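Local coordinates for protein class B carbapenemase GOB-18 (Elizabethkingia meningoseptica, PDB 5K0W) that probably hydrolyses beta-lactam antibiotics, carbapenems among them, as a class B3 metallo-beta-lactamase with two zinc ions in its active site, at residues K159-H171 with G178-K190. Residues are numbered along the deposited sequence; the frame is centred on the assembly and turned at random.
Sequences KIKLGNITLTLLH and GSCSFIFETKDEK
Strands 165-171 and 180-187 run antiparallel, their N-to-C directions at 149° to each other, and are joined by two hydrogen-bonded pairs, Thr168 with Ile183 and Leu170 with Ser181, the latter with Leu170 N to Ser181 O at 2.8 Å. On the face that carries Leu167, Leu169, Phe182 and Phe184, the branches of Leu167 split between the two phenylalanines: CD1 lies 3.7 Å from Phe184 CB, whereas CD2 leans on Phe182 CB. The Phe182 ring receives Leu169 CD1 at 3.6 Å from its CE1, and Ile160 CD1 from strand 159-162 meets its edge. With CG anti to the backbone N (chi1 -171°), Leu169 also brings CD1 to 3.8 Å from Cys180 SG. The two strands form a beta hairpin in the second sheet of the alpha-beta/beta-alpha sandwich of metallo-beta-lactamases, and the apolar face packs against strands 55-59 and 91-95 of the first. The connecting loop contains His175, a zinc ligand; near its side chain, the Ser179 hydroxyl has the His172 and Thr176 carbonyls as alternative or shared acceptors for its one proton. On the other face Leu170 and Ile183 cross at a slant, Leu170 CD1 3.7 Å from Ile183 CG2. There a water donates to Ile183 O and is bonded to Thr168 OG1, a hydroxyl that also accepts from Lys159 NZ at 3.0 Å.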
loop_
_atom_site.group_PDB
_atom_site.type_symbol
_atom_site.label_atom_id
_atom_site.label_comp_id
_atom_site.label_asym_id
_atom_site.label_seq_id
_atom_site.Cartn_x
_atom_site.Cartn_y
_atom_site.Cartn_z
ATOM N N LYS A 159 8.010 14.880 1.492
ATOM C CA LYS A 159 7.721 14.976 0.066
ATOM C C LYS A 159 8.653 14.096 -0.779
ATOM O O LYS A 159 9.867 14.101 -0.565
ATOM C CB LYS A 159 7.789 16.445 -0.392
ATOM C CG LYS A 159 6.493 17.233 -0.217
ATOM C CD LYS A 159 6.374 17.887 1.152
ATOM C CE LYS A 159 5.175 18.795 1.269
ATOM N NZ LYS A 159 3.950 18.061 1.687
ATOM N N ILE A 160 8.079 13.325 -1.723
ATOM C CA ILE A 160 8.809 12.468 -2.678
ATOM C C ILE A 160 8.551 13.116 -4.040
ATOM O O ILE A 160 7.385 13.313 -4.426
ATOM C CB ILE A 160 8.365 10.967 -2.667
ATOM C CG1 ILE A 160 8.375 10.343 -1.244
ATOM C CG2 ILE A 160 9.193 10.126 -3.651
ATOM C CD1 ILE A 160 6.981 10.131 -0.650
ATOM N N LYS A 161 9.625 13.493 -4.738
ATOM C CA LYS A 161 9.487 14.184 -6.021
ATOM C C LYS A 161 10.175 13.461 -7.175
ATOM O O LYS A 161 11.278 12.947 -7.012
ATOM C CB LYS A 161 9.961 15.643 -5.902
ATOM C CG LYS A 161 9.333 16.421 -4.740
ATOM C CD LYS A 161 9.794 17.870 -4.677
ATOM C CE LYS A 161 8.720 18.839 -5.117
ATOM N NZ LYS A 161 8.087 19.539 -3.968
ATOM N N LEU A 162 9.507 13.405 -8.331
ATOM C CA LEU A 162 9.985 12.784 -9.574
ATOM C C LEU A 162 9.185 13.467 -10.667
ATOM O O LEU A 162 7.956 13.364 -10.681
ATOM C CB LEU A 162 9.752 11.249 -9.560
ATOM C CG LEU A 162 10.414 10.424 -10.669
ATOM C CD1 LEU A 162 11.900 10.287 -10.444
ATOM C CD2 LEU A 162 9.787 9.059 -10.779
ATOM N N GLY A 163 9.859 14.246 -11.499
ATOM C CA GLY A 163 9.189 15.056 -12.512
ATOM C C GLY A 163 8.352 16.133 -11.844
ATOM O O GLY A 163 8.756 16.672 -10.807
ATOM N N ASN A 164 7.157 16.405 -12.387
ATOM C CA ASN A 164 6.220 17.402 -11.843
ATOM C C ASN A 164 5.394 16.824 -10.690
ATOM O O ASN A 164 4.824 17.587 -9.900
ATOM C CB ASN A 164 5.293 17.949 -12.928
ATOM C CG ASN A 164 5.978 18.367 -14.202
ATOM O OD1 ASN A 164 5.698 17.827 -15.269
ATOM N ND2 ASN A 164 6.861 19.356 -14.127
ATOM N N ILE A 165 5.344 15.476 -10.594
ATOM C CA ILE A 165 4.655 14.706 -9.559
ATOM C C ILE A 165 5.344 14.896 -8.204
ATOM O O ILE A 165 6.570 14.802 -8.116
ATOM C CB ILE A 165 4.585 13.209 -9.994
ATOM C CG1 ILE A 165 3.393 12.934 -10.944
ATOM C CG2 ILE A 165 4.630 12.217 -8.819
ATOM C CD1 ILE A 165 1.938 12.855 -10.289
ATOM N N THR A 166 4.542 15.185 -7.162
ATOM C CA THR A 166 4.972 15.330 -5.767
ATOM C C THR A 166 4.018 14.524 -4.890
ATOM O O THR A 166 2.815 14.789 -4.888
ATOM C CB THR A 166 5.043 16.803 -5.311
ATOM O OG1 THR A 166 5.805 17.565 -6.250
ATOM C CG2 THR A 166 5.647 16.950 -3.909
ATOM N N LEU A 167 4.559 13.541 -4.154
ATOM C CA LEU A 167 3.785 12.714 -3.246
ATOM C C LEU A 167 4.114 13.100 -1.821
ATOM O O LEU A 167 5.274 13.370 -1.500
ATOM C CB LEU A 167 4.128 11.234 -3.461
ATOM C CG LEU A 167 3.140 10.420 -4.271
ATOM C CD1 LEU A 167 3.287 10.697 -5.728
ATOM C CD2 LEU A 167 3.391 8.965 -4.080
ATOM N N THR A 168 3.103 13.114 -0.958
ATOM C CA THR A 168 3.295 13.416 0.454
ATOM C C THR A 168 2.972 12.153 1.215
ATOM O O THR A 168 1.904 11.562 1.000
ATOM C CB THR A 168 2.420 14.615 0.907
ATOM O OG1 THR A 168 2.758 15.757 0.138
ATOM C CG2 THR A 168 2.597 14.955 2.377
ATOM N N LEU A 169 3.889 11.734 2.099
ATOM C CA LEU A 169 3.673 10.564 2.937
ATOM C C LEU A 169 2.833 10.994 4.132
ATOM O O LEU A 169 3.176 11.955 4.816
ATOM C CB LEU A 169 5.011 9.971 3.414
ATOM C CG LEU A 169 4.919 8.607 4.119
ATOM C CD1 LEU A 169 5.983 7.647 3.605
ATOM C CD2 LEU A 169 4.982 8.764 5.626
ATOM N N LEU A 170 1.747 10.271 4.391
ATOM C CA LEU A 170 0.892 10.525 5.542
ATOM C C LEU A 170 1.057 9.324 6.478
ATOM O O LEU A 170 0.613 8.221 6.146
ATOM C CB LEU A 170 -0.587 10.709 5.130
ATOM C CG LEU A 170 -0.898 11.753 4.039
ATOM C CD1 LEU A 170 -2.315 11.622 3.545
ATOM C CD2 LEU A 170 -0.634 13.168 4.519
ATOM N N HIS A 171 1.733 9.524 7.621
ATOM C CA HIS A 171 1.956 8.485 8.613
ATOM C C HIS A 171 0.617 8.062 9.230
ATOM O O HIS A 171 -0.049 8.868 9.896
ATOM C CB HIS A 171 2.935 8.996 9.675
ATOM C CG HIS A 171 3.380 7.968 10.677
ATOM N ND1 HIS A 171 4.036 6.804 10.290
ATOM C CD2 HIS A 171 3.301 7.987 12.027
ATOM C CE1 HIS A 171 4.291 6.145 11.408
ATOM N NE2 HIS A 171 3.867 6.813 12.474
ATOM N N GLY A 178 4.690 1.370 10.812
ATOM C CA GLY A 178 4.878 2.419 9.820
ATOM C C GLY A 178 3.951 2.358 8.624
ATOM O O GLY A 178 4.367 2.688 7.511
ATOM N N SER A 179 2.688 1.926 8.822
ATOM C CA SER A 179 1.740 1.938 7.712
ATOM C C SER A 179 1.478 3.407 7.352
ATOM O O SER A 179 1.585 4.286 8.208
ATOM C CB SER A 179 0.450 1.187 8.033
ATOM O OG SER A 179 0.091 1.213 9.402
ATOM N N CYS A 180 1.284 3.687 6.074
ATOM C CA CYS A 180 1.100 5.059 5.628
ATOM C C CYS A 180 0.246 5.156 4.390
ATOM O O CYS A 180 0.017 4.165 3.696
ATOM C CB CYS A 180 2.455 5.729 5.417
ATOM S SG CYS A 180 3.527 4.856 4.255
ATOM N N SER A 181 -0.208 6.363 4.097
ATOM C CA SER A 181 -0.974 6.639 2.890
ATOM C C SER A 181 -0.212 7.699 2.129
ATOM O O SER A 181 0.710 8.318 2.681
ATOM C CB SER A 181 -2.378 7.137 3.229
ATOM O OG SER A 181 -3.098 6.198 4.013
ATOM N N PHE A 182 -0.574 7.904 0.863
ATOM C CA PHE A 182 0.062 8.916 0.029
ATOM C C PHE A 182 -0.973 9.825 -0.584
ATOM O O PHE A 182 -2.066 9.386 -0.937
ATOM C CB PHE A 182 0.971 8.295 -1.040
ATOM C CG PHE A 182 2.092 7.465 -0.474
ATOM C CD1 PHE A 182 3.310 8.047 -0.142
ATOM C CD2 PHE A 182 1.943 6.091 -0.294
ATOM C CE1 PHE A 182 4.362 7.268 0.359
ATOM C CE2 PHE A 182 2.986 5.316 0.235
ATOM C CZ PHE A 182 4.190 5.909 0.553
ATOM N N ILE A 183 -0.641 11.108 -0.662
ATOM C CA ILE A 183 -1.523 12.112 -1.225
ATOM C C ILE A 183 -0.764 12.917 -2.266
ATOM O O ILE A 183 0.361 13.369 -2.021
ATOM C CB ILE A 183 -2.288 12.943 -0.134
ATOM C CG1 ILE A 183 -3.490 13.695 -0.712
ATOM C CG2 ILE A 183 -1.378 13.862 0.706
ATOM C CD1 ILE A 183 -4.702 13.588 0.156
ATOM N N PHE A 184 -1.345 13.015 -3.461
ATOM C CA PHE A 184 -0.736 13.736 -4.575
ATOM C C PHE A 184 -1.780 14.228 -5.560
ATOM O O PHE A 184 -2.915 13.755 -5.572
ATOM C CB PHE A 184 0.311 12.850 -5.285
ATOM C CG PHE A 184 -0.277 11.695 -6.051
ATOM C CD1 PHE A 184 -0.622 10.513 -5.403
ATOM C CD2 PHE A 184 -0.491 11.788 -7.424
ATOM C CE1 PHE A 184 -1.188 9.451 -6.106
ATOM C CE2 PHE A 184 -1.059 10.729 -8.131
ATOM C CZ PHE A 184 -1.397 9.562 -7.469
ATOM N N GLU A 185 -1.373 15.158 -6.410
ATOM C CA GLU A 185 -2.211 15.662 -7.478
ATOM C C GLU A 185 -1.715 15.048 -8.778
ATOM O O GLU A 185 -0.522 14.799 -8.938
ATOM C CB GLU A 185 -2.141 17.200 -7.558
ATOM C CG GLU A 185 -3.411 17.850 -8.101
ATOM C CD GLU A 185 -4.311 18.544 -7.085
ATOM O OE1 GLU A 185 -4.224 18.227 -5.873
ATOM O OE2 GLU A 185 -5.114 19.407 -7.509
ATOM N N THR A 186 -2.636 14.777 -9.684
ATOM C CA THR A 186 -2.372 14.272 -11.032
ATOM C C THR A 186 -3.377 14.896 -11.981
ATOM O O THR A 186 -4.432 15.350 -11.540
ATOM C CB THR A 186 -2.287 12.747 -11.110
ATOM O OG1 THR A 186 -1.818 12.407 -12.419
ATOM C CG2 THR A 186 -3.614 12.056 -10.825
ATOM N N LYS A 187 -3.054 14.952 -13.269
ATOM C CA LYS A 187 -3.963 15.579 -14.212
ATOM C C LYS A 187 -4.135 14.851 -15.521
ATOM O O LYS A 187 -3.221 14.175 -16.016
ATOM C CB LYS A 187 -3.586 17.064 -14.435
ATOM C CG LYS A 187 -2.281 17.283 -15.210
ATOM C CD LYS A 187 -1.515 18.545 -14.789
ATOM C CE LYS A 187 -0.185 18.251 -14.083
ATOM N NZ LYS A 187 -0.347 17.616 -12.731
ATOM N N ASP A 188 -5.331 14.983 -16.076
ATOM C CA ASP A 188 -5.620 14.481 -17.405
ATOM C C ASP A 188 -5.889 15.722 -18.264
ATOM O O ASP A 188 -5.602 16.843 -17.835
ATOM C CB ASP A 188 -6.749 13.418 -17.418
ATOM C CG ASP A 188 -8.115 13.819 -16.877
ATOM O OD1 ASP A 188 -8.343 15.034 -16.664
ATOM O OD2 ASP A 188 -8.965 12.912 -16.678
ATOM N N GLU A 189 -6.408 15.527 -19.464
ATOM C CA GLU A 189 -6.743 16.578 -20.430
ATOM C C GLU A 189 -7.862 17.494 -19.910
ATOM O O GLU A 189 -7.859 18.685 -20.200
ATOM C CB GLU A 189 -7.096 15.946 -21.803
ATOM C CG GLU A 189 -7.727 14.550 -21.756
ATOM C CD GLU A 189 -6.866 13.331 -21.421
ATOM O OE1 GLU A 189 -5.677 13.295 -21.818
ATOM O OE2 GLU A 189 -7.380 12.424 -20.724
ATOM N N LYS A 190 -8.774 16.923 -19.102
ATOM C CA LYS A 190 -9.939 17.541 -18.485
ATOM C C LYS A 190 -9.641 18.376 -17.210
ATOM O O LYS A 190 -9.967 19.568 -17.183
ATOM C CB LYS A 190 -11.019 16.458 -18.227
ATOM C CG LYS A 190 -12.258 16.958 -17.458
ATOM C CD LYS A 190 -13.428 15.965 -17.460
ATOM C CE LYS A 190 -14.575 16.459 -16.633
ATOM N NZ LYS A 190 -14.832 15.577 -15.458
HETATM O O HOH W 1 1.161 16.192 -1.974
#